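Local structure of purine nucleosidase, (IunH-1) (Sulfolobus solfataricus, 3T8J) at residues M1-D14 / N25-I38. The protein is a member of the nucleosidase family, an alpha/beta protein that holds a bound sodium ion. Numbering follows the deposited sequence.
Sequences MRHFIIDCDTAEDD and NIDVVAVTIVEGNI. With NA (sodium ion), chain B.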
loop_
_atom_site.group_PDB
_atom_site.type_symbol
_atom_site.label_atom_id
_atom_site.label_comp_id
_atom_site.label_asym_id
_atom_site.label_seq_id
_atom_site.Cartn_x
_atom_site.Cartn_y
_atom_site.Cartn_z
ATOM N N MET A 1 11.725 26.672 37.315
ATOM C CA MET A 1 11.858 27.169 35.896
ATOM C C MET A 1 11.664 26.028 34.905
ATOM O O MET A 1 12.168 24.900 35.100
ATOM C CB MET A 1 13.233 27.810 35.702
ATOM C CG MET A 1 13.551 28.377 34.322
ATOM S SD MET A 1 12.384 29.660 33.778
ATOM C CE MET A 1 12.791 30.923 34.947
ATOM N N ARG A 2 10.946 26.329 33.828
ATOM C CA ARG A 2 10.759 25.361 32.755
ATOM C C ARG A 2 11.843 25.574 31.700
ATOM O O ARG A 2 12.261 26.720 31.469
ATOM C CB ARG A 2 9.372 25.513 32.165
ATOM C CG ARG A 2 8.258 25.161 33.180
ATOM C CD ARG A 2 6.879 25.499 32.698
ATOM N NE ARG A 2 6.464 24.643 31.593
ATOM C CZ ARG A 2 5.363 24.825 30.874
ATOM N NH1 ARG A 2 4.550 25.851 31.136
ATOM N NH2 ARG A 2 5.072 23.981 29.887
ATOM N N HIS A 3 12.264 24.477 31.063
ATOM C CA HIS A 3 13.329 24.478 30.059
ATOM C C HIS A 3 12.832 23.835 28.764
ATOM O O HIS A 3 12.330 22.709 28.777
ATOM C CB HIS A 3 14.528 23.708 30.576
ATOM C CG HIS A 3 14.983 24.155 31.926
ATOM N ND1 HIS A 3 15.748 25.287 32.112
ATOM C CD2 HIS A 3 14.746 23.645 33.157
ATOM C CE1 HIS A 3 15.983 25.441 33.404
ATOM N NE2 HIS A 3 15.380 24.465 34.062
ATOM N N PHE A 4 12.977 24.564 27.660
ATOM C CA PHE A 4 12.465 24.136 26.359
ATOM C C PHE A 4 13.532 24.116 25.263
ATOM O O PHE A 4 14.383 25.018 25.166
ATOM C CB PHE A 4 11.401 25.124 25.848
ATOM C CG PHE A 4 10.000 24.850 26.329
ATOM C CD1 PHE A 4 9.643 25.054 27.649
ATOM C CD2 PHE A 4 9.010 24.418 25.453
ATOM C CE1 PHE A 4 8.327 24.797 28.087
ATOM C CE2 PHE A 4 7.711 24.185 25.877
ATOM C CZ PHE A 4 7.369 24.390 27.199
ATOM N N ILE A 5 13.421 23.135 24.377
ATOM C CA ILE A 5 13.970 23.229 23.011
ATOM C C ILE A 5 12.813 23.565 22.093
ATOM O O ILE A 5 11.725 22.991 22.208
ATOM C CB ILE A 5 14.577 21.900 22.547
ATOM C CG1 ILE A 5 15.797 21.559 23.365
ATOM C CG2 ILE A 5 14.877 21.925 21.028
ATOM C CD1 ILE A 5 16.425 20.176 23.020
ATOM N N ILE A 6 13.041 24.504 21.153
ATOM C CA ILE A 6 12.051 24.777 20.116
ATOM C C ILE A 6 12.630 24.332 18.778
ATOM O O ILE A 6 13.739 24.705 18.428
ATOM C CB ILE A 6 11.591 26.284 20.112
ATOM C CG1 ILE A 6 10.478 26.527 19.084
ATOM C CG2 ILE A 6 12.741 27.247 19.914
ATOM C CD1 ILE A 6 9.874 27.950 19.180
ATOM N N ASP A 7 11.869 23.511 18.055
ATOM C CA ASP A 7 12.281 22.911 16.781
ATOM C C ASP A 7 11.484 23.565 15.660
ATOM O O ASP A 7 10.257 23.487 15.635
ATOM C CB ASP A 7 12.067 21.389 16.841
ATOM C CG ASP A 7 12.662 20.650 15.636
ATOM O OD1 ASP A 7 13.908 20.556 15.477
ATOM O OD2 ASP A 7 11.862 20.148 14.795
ATOM N N CYS A 8 12.220 24.219 14.755
ATOM C CA CYS A 8 11.686 25.189 13.783
ATOM C C CYS A 8 12.064 24.892 12.320
ATOM O O CYS A 8 13.248 24.742 11.991
ATOM C CB CYS A 8 12.245 26.586 14.099
ATOM S SG CYS A 8 11.778 27.226 15.690
ATOM N N ASP A 9 11.052 24.880 11.435
ATOM C CA ASP A 9 11.233 25.038 9.979
ATOM C C ASP A 9 10.925 26.502 9.679
ATOM O O ASP A 9 9.876 26.853 9.171
ATOM C CB ASP A 9 10.395 24.050 9.126
ATOM C CG ASP A 9 8.871 24.100 9.374
ATOM O OD1 ASP A 9 8.110 23.772 8.431
ATOM O OD2 ASP A 9 8.396 24.385 10.507
ATOM N N THR A 10 11.852 27.351 10.099
ATOM C CA THR A 10 11.520 28.701 10.579
ATOM C C THR A 10 10.797 29.603 9.587
ATOM O O THR A 10 11.385 30.031 8.590
ATOM C CB THR A 10 12.804 29.451 10.986
ATOM O OG1 THR A 10 13.757 28.554 11.602
ATOM C CG2 THR A 10 12.463 30.617 11.929
ATOM N N ALA A 11 9.534 29.899 9.878
ATOM C CA ALA A 11 8.743 30.896 9.162
ATOM C C ALA A 11 8.067 31.801 10.229
ATOM O O ALA A 11 8.436 31.771 11.427
ATOM C CB ALA A 11 7.719 30.194 8.239
ATOM N N GLU A 12 7.095 32.614 9.833
ATOM C CA GLU A 12 6.523 33.623 10.728
ATOM C C GLU A 12 6.045 33.111 12.100
ATOM O O GLU A 12 6.395 33.679 13.131
ATOM C CB GLU A 12 5.426 34.428 10.004
ATOM C CG GLU A 12 4.067 33.698 9.747
ATOM C CD GLU A 12 4.174 32.410 8.939
ATOM O OE1 GLU A 12 4.369 32.523 7.695
ATOM O OE2 GLU A 12 4.055 31.300 9.537
ATOM N N ASP A 13 5.303 32.014 12.105
ATOM C CA ASP A 13 4.695 31.558 13.354
ATOM C C ASP A 13 5.728 30.868 14.248
ATOM O O ASP A 13 5.509 30.766 15.476
ATOM C CB ASP A 13 3.484 30.644 13.096
ATOM C CG ASP A 13 2.283 30.979 13.981
ATOM O OD1 ASP A 13 2.000 32.177 14.227
ATOM O OD2 ASP A 13 1.577 30.053 14.409
ATOM N N ASP A 14 6.848 30.407 13.681
ATOM C CA ASP A 14 7.975 29.879 14.490
ATOM C C ASP A 14 8.652 31.030 15.231
ATOM O O ASP A 14 8.990 30.924 16.397
ATOM C CB ASP A 14 9.033 29.160 13.620
ATOM C CG ASP A 14 8.469 28.035 12.782
ATOM O OD1 ASP A 14 8.580 26.861 13.231
ATOM O OD2 ASP A 14 7.913 28.303 11.672
ATOM N N ASN A 25 9.440 34.636 29.987
ATOM C CA ASN A 25 10.491 34.139 30.901
ATOM C C ASN A 25 10.553 32.604 31.032
ATOM O O ASN A 25 10.874 32.061 32.099
ATOM C CB ASN A 25 10.378 34.801 32.284
ATOM C CG ASN A 25 11.678 34.710 33.064
ATOM O OD1 ASN A 25 12.739 34.958 32.512
ATOM N ND2 ASN A 25 11.606 34.349 34.353
ATOM N N ILE A 26 10.253 31.902 29.943
ATOM C CA ILE A 26 10.514 30.459 29.814
ATOM C C ILE A 26 11.940 30.284 29.303
ATOM O O ILE A 26 12.345 30.993 28.382
ATOM C CB ILE A 26 9.544 29.787 28.828
ATOM C CG1 ILE A 26 8.093 30.025 29.230
ATOM C CG2 ILE A 26 9.885 28.288 28.655
ATOM C CD1 ILE A 26 7.706 29.375 30.547
ATOM N N ASP A 27 12.704 29.369 29.896
ATOM C CA ASP A 27 14.106 29.166 29.513
ATOM C C ASP A 27 14.157 28.375 28.217
ATOM O O ASP A 27 13.805 27.214 28.182
ATOM C CB ASP A 27 14.888 28.455 30.598
ATOM C CG ASP A 27 16.357 28.295 30.275
ATOM O OD1 ASP A 27 16.952 29.193 29.619
ATOM O OD2 ASP A 27 16.948 27.323 30.785
ATOM N N VAL A 28 14.556 29.027 27.132
ATOM C CA VAL A 28 14.772 28.342 25.855
ATOM C C VAL A 28 16.249 27.978 25.777
ATOM O O VAL A 28 17.126 28.871 25.752
ATOM C CB VAL A 28 14.368 29.217 24.663
ATOM C CG1 VAL A 28 14.647 28.475 23.362
ATOM C CG2 VAL A 28 12.881 29.596 24.730
ATOM N N VAL A 29 16.557 26.684 25.850
ATOM C CA VAL A 29 17.954 26.250 25.898
ATOM C C VAL A 29 18.619 26.031 24.515
ATOM O O VAL A 29 19.855 26.014 24.411
ATOM C CB VAL A 29 18.118 24.979 26.750
ATOM C CG1 VAL A 29 17.558 25.216 28.178
ATOM C CG2 VAL A 29 17.444 23.764 26.104
ATOM N N ALA A 30 17.808 25.872 23.474
ATOM C CA ALA A 30 18.316 25.708 22.108
ATOM C C ALA A 30 17.186 25.874 21.133
ATOM O O ALA A 30 16.024 25.617 21.436
ATOM C CB ALA A 30 18.949 24.327 21.903
ATOM N N VAL A 31 17.534 26.313 19.925
ATOM C CA VAL A 31 16.677 26.265 18.762
ATOM C C VAL A 31 17.279 25.251 17.783
ATOM O O VAL A 31 18.468 25.271 17.535
ATOM C CB VAL A 31 16.594 27.635 18.069
ATOM C CG1 VAL A 31 15.683 27.542 16.807
ATOM C CG2 VAL A 31 16.122 28.724 19.001
ATOM N N THR A 32 16.467 24.307 17.318
ATOM C CA THR A 32 16.898 23.260 16.375
ATOM C C THR A 32 16.163 23.517 15.049
ATOM O O THR A 32 15.017 23.994 15.073
ATOM C CB THR A 32 16.643 21.832 16.946
ATOM O OG1 THR A 32 15.279 21.693 17.351
ATOM C CG2 THR A 32 17.607 21.562 18.144
ATOM N N ILE A 33 16.840 23.298 13.914
ATOM C CA ILE A 33 16.268 23.600 12.591
ATOM C C ILE A 33 16.041 22.332 11.797
ATOM O O ILE A 33 16.923 21.470 11.741
ATOM C CB ILE A 33 17.200 24.541 11.779
ATOM C CG1 ILE A 33 17.633 25.757 12.614
ATOM C CG2 ILE A 33 16.498 25.016 10.471
ATOM C CD1 ILE A 33 16.484 26.691 12.997
ATOM N N VAL A 34 14.884 22.259 11.140
ATOM C CA VAL A 34 14.477 21.085 10.365
ATOM C C VAL A 34 13.919 21.524 8.999
ATOM O O VAL A 34 13.373 22.630 8.889
ATOM C CB VAL A 34 13.453 20.232 11.165
ATOM C CG1 VAL A 34 12.112 20.964 11.316
ATOM C CG2 VAL A 34 13.251 18.822 10.530
ATOM N N GLU A 35 13.992 20.648 8.013
ATOM C CA GLU A 35 13.361 20.910 6.703
ATOM C C GLU A 35 11.866 21.172 6.860
ATOM O O GLU A 35 11.206 20.603 7.775
ATOM C CB GLU A 35 13.605 19.725 5.727
ATOM C CG GLU A 35 12.650 18.542 5.853
ATOM C CD GLU A 35 12.920 17.601 7.024
ATOM O OE1 GLU A 35 14.034 17.637 7.585
ATOM O OE2 GLU A 35 11.998 16.786 7.333
ATOM N N GLY A 36 11.306 21.973 5.970
ATOM C CA GLY A 36 9.860 22.172 5.919
ATOM C C GLY A 36 9.467 23.384 5.087
ATOM O O GLY A 36 9.559 23.353 3.877
ATOM N N ASN A 37 8.949 24.392 5.760
ATOM C CA ASN A 37 8.253 25.509 5.124
ATOM C C ASN A 37 9.009 26.171 3.971
ATOM O O ASN A 37 8.407 26.454 2.933
ATOM C CB ASN A 37 7.982 26.611 6.150
ATOM C CG ASN A 37 6.825 26.304 7.092
ATOM O OD1 ASN A 37 5.821 25.693 6.709
ATOM N ND2 ASN A 37 6.942 26.789 8.320
ATOM N N ILE A 38 10.288 26.472 4.171
ATOM C CA ILE A 38 11.060 27.201 3.132
ATOM C C ILE A 38 12.477 26.627 3.004
ATOM O O ILE A 38 12.867 25.723 3.752
ATOM C CB ILE A 38 11.118 28.730 3.412
ATOM C CG1 ILE A 38 11.996 29.016 4.636
ATOM C CG2 ILE A 38 9.721 29.324 3.552
ATOM C CD1 ILE A 38 12.356 30.475 4.809
HETATM NA NA NA B . 7.424 25.033 12.466
HETATM O O HOH W 1 5.924 26.404 11.277
#
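Strands 3-8 and 27-33 run parallel as neighbours in the central sheet, the first and last elements of a beta-alpha-beta unit whose crossover is helix 12-23. Their axes approach to 4.6 Å with a 42° twist. The backbone ladder starts with Asp27 N to Arg2 O and ends with Val34 N to Cys8 O. Midway it slips by one residue: Phe4 pairs with Val28 but Ile6 with Val31, and Val29, with a helix-like backbone, is the extra residue, a beta bulge.

At the start of the strands, His3 ND1 donates to Asp27 OD2 at 2.7 Å, using the oxygen's anti lone pair; the oxygen lies in the imidazole plane while the carboxylate is turned 80° to it. On the other face of the sheet, Ile26 CG2 presses against Phe4 CD1 at 3.4 Å, and Ile6 CG2 lies beside Val31 CG2. Ile5, on the His3 face, packs against helix 101-111. Further along that face, Thr32 OG1 donates to Asp7 OD1 over 2.6 Å; a chi1 of 53° turns the threonine hydroxyl to the Asp7 side, where the two side chains meet at about a right angle.

Past the strand ends the two segments supply part of a sodium site. Asp9 OD2 and Asp14 OD1 bind the metal at 2.3 Å each, and a water, Ile121 O and Ser122 OG complete it. The other Asp9 oxygen, OD1, accepts Asn37 N at 2.9 Å, which steadies the carboxylate, and Asn37 ND2 reaches Asp9 O at 3.1 Å, in the carbonyl plane.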